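Local coordinates for protein beta sliding clamp (Caulobacter crescentus, PDB 5WCE) that probably tethers DNA polymerases and other proteins to DNA as a ring-shaped head-to-tail dimer, making replication processive, at residues L296-P300 / G301-L305; R352-D355 / P356-T360. One frame throughout, in Å; residues are numbered along the deposited sequence.

Contact 1: residues L296-P300 / G301-L305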
ATOM      1  N   LEU A 296       5.791  19.189 -26.064  1.00 19.24           N
ATOM      2  CA  LEU A 296       4.600  19.229 -26.914  1.00 18.56           C
ATOM      3  C   LEU A 296       4.996  20.086 -28.114  1.00 18.88           C
ATOM      4  O   LEU A 296       5.226  21.311 -27.967  1.00 17.54           O
ATOM      5  CB  LEU A 296       3.409  19.891 -26.217  1.00 18.84           C
ATOM      6  CG  LEU A 296       2.576  19.152 -25.168  1.00 19.45           C
ATOM      7  CD1 LEU A 296       3.459  18.653 -24.033  1.00 20.09           C
ATOM      8  CD2 LEU A 296       1.436  20.004 -24.635  1.00 19.50           C
ATOM      9  N   ALA A 297       5.163  19.443 -29.278  1.00 18.53           N
ATOM     10  CA  ALA A 297       5.392  20.153 -30.516  1.00 18.58           C
ATOM     11  C   ALA A 297       4.022  20.311 -31.187  1.00 18.02           C
ATOM     12  O   ALA A 297       3.422  19.341 -31.668  1.00 17.99           O
ATOM     13  CB  ALA A 297       6.380  19.391 -31.391  1.00 19.57           C
ATOM     14  N   VAL A 298       3.495  21.523 -31.115  1.00 17.74           N
ATOM     15  CA  VAL A 298       2.142  21.856 -31.523  1.00 17.71           C
ATOM     16  C   VAL A 298       2.213  22.451 -32.932  1.00 17.80           C
ATOM     17  O   VAL A 298       3.041  23.326 -33.220  1.00 17.55           O
ATOM     18  CB  VAL A 298       1.501  22.888 -30.525  1.00 18.06           C
ATOM     19  CG1 VAL A 298       0.077  23.184 -30.862  1.00 18.37           C
ATOM     20  CG2 VAL A 298       1.557  22.341 -29.098  1.00 17.87           C
ATOM     21  N   GLU A 299       1.350  21.939 -33.793  1.00 18.51           N
ATOM     22  CA  GLU A 299       1.163  22.440 -35.136  1.00 19.55           C
ATOM     23  C   GLU A 299      -0.289  22.259 -35.528  1.00 19.25           C
ATOM     24  O   GLU A 299      -1.006  21.520 -34.865  1.00 19.37           O
ATOM     25  CB  GLU A 299       2.106  21.678 -36.114  1.00 20.56           C
ATOM     26  CG  GLU A 299       1.780  20.196 -36.230  1.00 22.66           C
ATOM     27  CD  GLU A 299       2.759  19.412 -37.131  1.00 25.90           C
ATOM     28  OE1 GLU A 299       2.759  19.679 -38.340  1.00 27.09           O
ATOM     29  OE2 GLU A 299       3.500  18.554 -36.601  1.00 26.02           O
ATOM     30  N   PRO A 300      -0.731  22.858 -36.667  1.00 20.23           N
ATOM     31  CA  PRO A 300      -2.096  22.588 -37.079  1.00 20.23           C
ATOM     32  C   PRO A 300      -2.407  21.113 -37.129  1.00 20.43           C
ATOM     33  O   PRO A 300      -1.624  20.300 -37.662  1.00 21.03           O
ATOM     34  CB  PRO A 300      -2.179  23.238 -38.476  1.00 20.96           C
ATOM     35  CG  PRO A 300      -1.273  24.434 -38.334  1.00 20.48           C
ATOM     36  CD  PRO A 300      -0.132  23.975 -37.433  1.00 20.21           C
ATOM     37  N   GLY A 301      -3.520  20.730 -36.528  1.00 20.27           N
ATOM     38  CA  GLY A 301      -3.929  19.332 -36.483  1.00 20.39           C
ATOM     39  C   GLY A 301      -3.276  18.357 -35.505  1.00 20.98           C
ATOM     40  O   GLY A 301      -3.745  17.223 -35.400  1.00 20.06           O
ATOM     41  N   ARG A 302      -2.202  18.741 -34.805  1.00 21.40           N
ATOM     42  CA  ARG A 302      -1.378  17.715 -34.150  1.00 22.10           C
ATOM     43  C   ARG A 302      -0.508  18.234 -33.029  1.00 20.30           C
ATOM     44  O   ARG A 302       0.054  19.336 -33.082  1.00 20.31           O
ATOM     45  CB  ARG A 302      -0.525  17.025 -35.255  1.00 23.99           C
ATOM     46  CG  ARG A 302       0.561  16.115 -34.801  1.00 28.47           C
ATOM     47  CD  ARG A 302       1.316  15.471 -35.963  1.00 32.53           C
ATOM     48  NE  ARG A 302       0.449  14.664 -36.799  1.00 36.77           N
ATOM     49  CZ  ARG A 302       0.825  14.106 -37.945  1.00 41.04           C
ATOM     50  NH1 ARG A 302       2.070  14.244 -38.385  1.00 42.35           N
ATOM     51  NH2 ARG A 302      -0.052  13.374 -38.636  1.00 43.99           N
ATOM     52  N   ILE A 303      -0.366  17.397 -32.008  1.00 19.87           N
ATOM     53  CA  ILE A 303       0.688  17.561 -31.018  1.00 18.62           C
ATOM     54  C   ILE A 303       1.567  16.348 -31.113  1.00 18.52           C
ATOM     55  O   ILE A 303       1.066  15.210 -31.026  1.00 19.11           O
ATOM     56  CB  ILE A 303       0.143  17.693 -29.595  1.00 17.80           C
ATOM     57  CG1 ILE A 303      -0.732  18.914 -29.485  1.00 18.29           C
ATOM     58  CG2 ILE A 303       1.314  17.784 -28.595  1.00 18.05           C
ATOM     59  CD1 ILE A 303      -1.320  19.132 -28.129  1.00 18.69           C
ATOM     60  N   THR A 304       2.864  16.570 -31.284  1.00 17.78           N
ATOM     61  CA  THR A 304       3.837  15.473 -31.188  1.00 18.95           C
ATOM     62  C   THR A 304       4.456  15.555 -29.782  1.00 18.59           C
ATOM     63  O   THR A 304       5.027  16.584 -29.424  1.00 17.79           O
ATOM     64  CB  THR A 304       4.878  15.607 -32.312  1.00 19.32           C
ATOM     65  OG1 THR A 304       4.180  15.445 -33.539  1.00 19.56           O
ATOM     66  CG2 THR A 304       5.940  14.515 -32.249  1.00 20.71           C
ATOM     67  N   LEU A 305       4.298  14.509 -29.003  1.00 19.45           N
ATOM     68  CA  LEU A 305       4.832  14.434 -27.664  1.00 20.92           C
ATOM     69  C   LEU A 305       6.177  13.754 -27.666  1.00 23.15           C
ATOM     70  O   LEU A 305       6.306  12.659 -28.233  1.00 23.10           O
ATOM     71  CB  LEU A 305       3.872  13.644 -26.743  1.00 22.01           C
ATOM     72  CG  LEU A 305       2.476  14.228 -26.560  1.00 22.78           C
ATOM     73  CD1 LEU A 305       1.577  13.134 -25.935  1.00 23.76           C
ATOM     74  CD2 LEU A 305       2.564  15.504 -25.721  1.00 22.71           C
TER
HETATM   75  O   HOH W   1       3.517  18.086 -34.082  1.00 26.35           O
HETATM   76  O   HOH W   2       3.979  16.184 -37.863  1.00 35.55           O

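Contact 2: residues R352-D355 / P356-T360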
ATOM      1  N   ARG A 352      -5.322  26.871 -23.670  1.00 17.99           N
ATOM      2  CA  ARG A 352      -5.050  28.218 -24.208  1.00 19.64           C
ATOM      3  C   ARG A 352      -3.606  28.624 -23.948  1.00 19.15           C
ATOM      4  O   ARG A 352      -3.187  28.802 -22.798  1.00 17.33           O
ATOM      5  CB  ARG A 352      -6.013  29.250 -23.644  1.00 21.14           C
ATOM      6  CG  ARG A 352      -7.456  28.795 -23.789  1.00 22.42           C
ATOM      7  CD  ARG A 352      -8.431  29.926 -23.481  1.00 25.25           C
ATOM      8  NE  ARG A 352      -9.793  29.417 -23.521  1.00 26.00           N
ATOM      9  CZ  ARG A 352     -10.852  30.042 -23.010  1.00 32.19           C
ATOM     10  NH1 ARG A 352     -10.734  31.226 -22.413  1.00 33.96           N
ATOM     11  NH2 ARG A 352     -12.061  29.497 -23.099  1.00 33.42           N
ATOM     12  N   PHE A 353      -2.852  28.800 -25.023  1.00 19.68           N
ATOM     13  CA  PHE A 353      -1.438  29.110 -24.957  1.00 20.18           C
ATOM     14  C   PHE A 353      -1.175  30.531 -25.441  1.00 22.46           C
ATOM     15  O   PHE A 353      -1.963  31.088 -26.224  1.00 23.60           O
ATOM     16  CB  PHE A 353      -0.638  28.180 -25.902  1.00 19.55           C
ATOM     17  CG  PHE A 353      -0.798  26.703 -25.668  1.00 18.36           C
ATOM     18  CD1 PHE A 353      -1.790  25.979 -26.293  1.00 17.15           C
ATOM     19  CD2 PHE A 353       0.098  26.019 -24.852  1.00 18.54           C
ATOM     20  CE1 PHE A 353      -1.911  24.604 -26.103  1.00 17.16           C
ATOM     21  CE2 PHE A 353      -0.035  24.627 -24.674  1.00 17.48           C
ATOM     22  CZ  PHE A 353      -1.021  23.927 -25.294  1.00 16.60           C
ATOM     23  N   ALA A 354      -0.108  31.128 -24.938  1.00 24.10           N
ATOM     24  CA  ALA A 354       0.403  32.409 -25.474  1.00 26.16           C
ATOM     25  C   ALA A 354       1.747  32.074 -26.128  1.00 29.17           C
ATOM     26  O   ALA A 354       1.742  31.556 -27.224  1.00 30.60           O
ATOM     27  CB  ALA A 354       0.493  33.472 -24.415  1.00 26.52           C
ATOM     28  N   ASP A 355       2.881  32.346 -25.499  1.00 31.74           N
ATOM     29  CA  ASP A 355       4.191  31.952 -26.041  1.00 31.12           C
ATOM     30  C   ASP A 355       4.707  30.788 -25.200  1.00 29.11           C
ATOM     31  O   ASP A 355       4.083  30.449 -24.162  1.00 26.07           O
ATOM     32  CB  ASP A 355       5.154  33.142 -26.080  1.00 34.52           C
ATOM     33  CG  ASP A 355       5.361  33.762 -24.759  1.00 36.76           C
ATOM     34  OD1 ASP A 355       6.116  33.206 -23.952  1.00 37.03           O
ATOM     35  OD2 ASP A 355       4.747  34.821 -24.510  1.00 42.40           O
ATOM     36  N   PRO A 356       5.832  30.158 -25.619  1.00 27.54           N
ATOM     37  CA  PRO A 356       6.314  29.002 -24.856  1.00 26.52           C
ATOM     38  C   PRO A 356       6.824  29.310 -23.445  1.00 25.92           C
ATOM     39  O   PRO A 356       7.055  28.386 -22.700  1.00 26.79           O
ATOM     40  CB  PRO A 356       7.467  28.470 -25.724  1.00 27.63           C
ATOM     41  CG  PRO A 356       7.035  28.829 -27.110  1.00 27.98           C
ATOM     42  CD  PRO A 356       6.464  30.202 -26.970  1.00 28.59           C
ATOM     43  N   ALA A 357       7.072  30.583 -23.127  1.00 25.45           N
ATOM     44  CA  ALA A 357       7.576  31.004 -21.815  1.00 26.06           C
ATOM     45  C   ALA A 357       6.423  31.410 -20.875  1.00 25.73           C
ATOM     46  O   ALA A 357       6.675  31.670 -19.698  1.00 25.90           O
ATOM     47  CB  ALA A 357       8.555  32.151 -21.968  1.00 27.52           C
ATOM     48  N   SER A 358       5.188  31.435 -21.376  1.00 23.41           N
ATOM     49  CA  SER A 358       4.062  31.972 -20.616  1.00 23.70           C
ATOM     50  C   SER A 358       3.192  30.887 -19.995  1.00 21.05           C
ATOM     51  O   SER A 358       3.059  29.800 -20.526  1.00 18.79           O
ATOM     52  CB  SER A 358       3.209  32.841 -21.553  1.00 25.36           C
ATOM     53  OG  SER A 358       4.019  33.944 -21.984  1.00 30.85           O
ATOM     54  N   PRO A 359       2.522  31.225 -18.877  1.00 20.63           N
ATOM     55  CA  PRO A 359       1.545  30.288 -18.314  1.00 19.73           C
ATOM     56  C   PRO A 359       0.475  29.864 -19.320  1.00 18.76           C
ATOM     57  O   PRO A 359       0.018  30.690 -20.115  1.00 19.30           O
ATOM     58  CB  PRO A 359       0.898  31.098 -17.162  1.00 20.01           C
ATOM     59  CG  PRO A 359       1.924  32.122 -16.815  1.00 21.51           C
ATOM     60  CD  PRO A 359       2.575  32.495 -18.127  1.00 21.52           C
ATOM     61  N   THR A 360       0.016  28.610 -19.198  1.00 17.62           N
ATOM     62  CA  THR A 360      -0.949  28.032 -20.048  1.00 17.33           C
ATOM     63  C   THR A 360      -2.212  27.777 -19.235  1.00 16.99           C
ATOM     64  O   THR A 360      -2.130  27.282 -18.160  1.00 16.73           O
ATOM     65  CB  THR A 360      -0.391  26.707 -20.630  1.00 17.36           C
ATOM     66  OG1 THR A 360       0.741  27.003 -21.464  1.00 17.93           O
ATOM     67  CG2 THR A 360      -1.370  26.003 -21.455  1.00 17.66           C
TER
HETATM   68  O   HOH W   3       1.632  29.453 -23.362  1.00 24.22           O

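Contact 1: residues L296-P300 / G301-L305
Leu296 lays its branched end alongside two neighbours on the facing strand, all three side chains pointing the same way. Its CD1 meets CD2 of Leu305 at 3.7 Å, while its CB rests 3.8 Å from the CG2 branch of Ile303. The other flank of Ile303 is taken by Val298, whose CG2 lies 4.1 Å from Ile303 CG1, so four aliphatic side chains close up into one buried apolar face. On the reverse face Ala297, Glu299, Arg302 and Thr304 are partly exposed and wet. Glu299 sends CG between its own backbone N and carbonyl carbon (chi1 65°), and from there the extended chain runs alongside Arg302. Carboxylate and guanidinium do not pair directly: their planes are 72° apart and Glu299 OE2 stays 4.9 Å from Arg302 NH1. Water joins them instead, one molecule donating to Glu299 OE2 and accepting from NH1 of Arg302. A second water donates to the same OE2 at 2.6 Å and to Ala297 O, and also bonds Thr304 OG1. The backbones pair antiparallel through Ala297 with Thr304 and Glu299 with Arg302; Ala297 N reaches Thr304 O at 2.9 Å. A type II turn from Glu299 to Arg302 closes this beta hairpin with its two-residue loop, Gly301 supplying the positive phi after Pro300. Strand 328-333 flanks the first arm and strand 314-320 the second, whose Glu318 and Glu320 form long, weak ion pairs with Arg302. The aliphatic face packs on strand 267-272 and helix 273-284, while Arg302 on the outer face packs on Arg111 of the second subunit.

Contact 2: residues R352-D355 / P356-T360
The carboxylate of Asp355 is gripped in two different ways. Ala357 N approaches OD1 on its anti side, close to the carboxylate plane, at 2.9 Å. Ser358 OG comes from above that plane, 44° out of it, and donates to OD2 at 2.8 Å. The other flat group, the Phe353 ring, is met obliquely by Thr360, with OG1 3.6 Å from ring atom CD2 and Thr360 CG2 beside the same ring atom at 3.7 Å. Asp355 owes its reach to a first torsion of 58°, which lodges CG between its own N and carbonyl carbon and swings the acid back over the turn. The backbone adds a third bond, from Ser358 N to Asp355 O, with the donor well above the carbonyl plane. One water bridges the two arms of the loop: it accepts from Ala354 N, donates to Asp355 O and Ser358 O, and bonds Thr360 OG1. An alanine in place of Ser358 would probably leave Asp355 OD2 without its hydroxyl partner and the carboxylate freer to turn, held by the Ala357 N-H alone of its two donors here. At the strand end, Phe353 packs edge-to-face with Phe328, and Arg352 points off to a salt bridge with Glu350. Lys267 bonds Ala354 O, and Asn265 bonds both Arg352 O and Pro359 O. An Asx turn (Asp355 to Ala357) coincides with a type I beta turn from Asp355 to Ser358, Pro356 and Ala357 at its corners, in the loop joining adjacent antiparallel strands 348-353 and 360-364 of the C-terminal clamp domain.

Overall arrangement
Both contacts are chain reversals in the C-terminal domain, with centres 14 Å apart and nearest atoms about 5 Å apart, so they do not touch. Contact 1 is a tight hairpin of two paired strands, its inner face buried and apolar and its outer face bridged by water. Contact 2 is mostly loop: its exposed end is held by an acid side chain, a backbone bond and a bridging water, and only Phe353 and Thr360 at its base are buried. They belong to different sheets, yet pack against the same elements: both touch Phe328 and Ile330 of strand 328-333 and Leu269 of strand 267-272. Contact 1 alone reaches the second subunit.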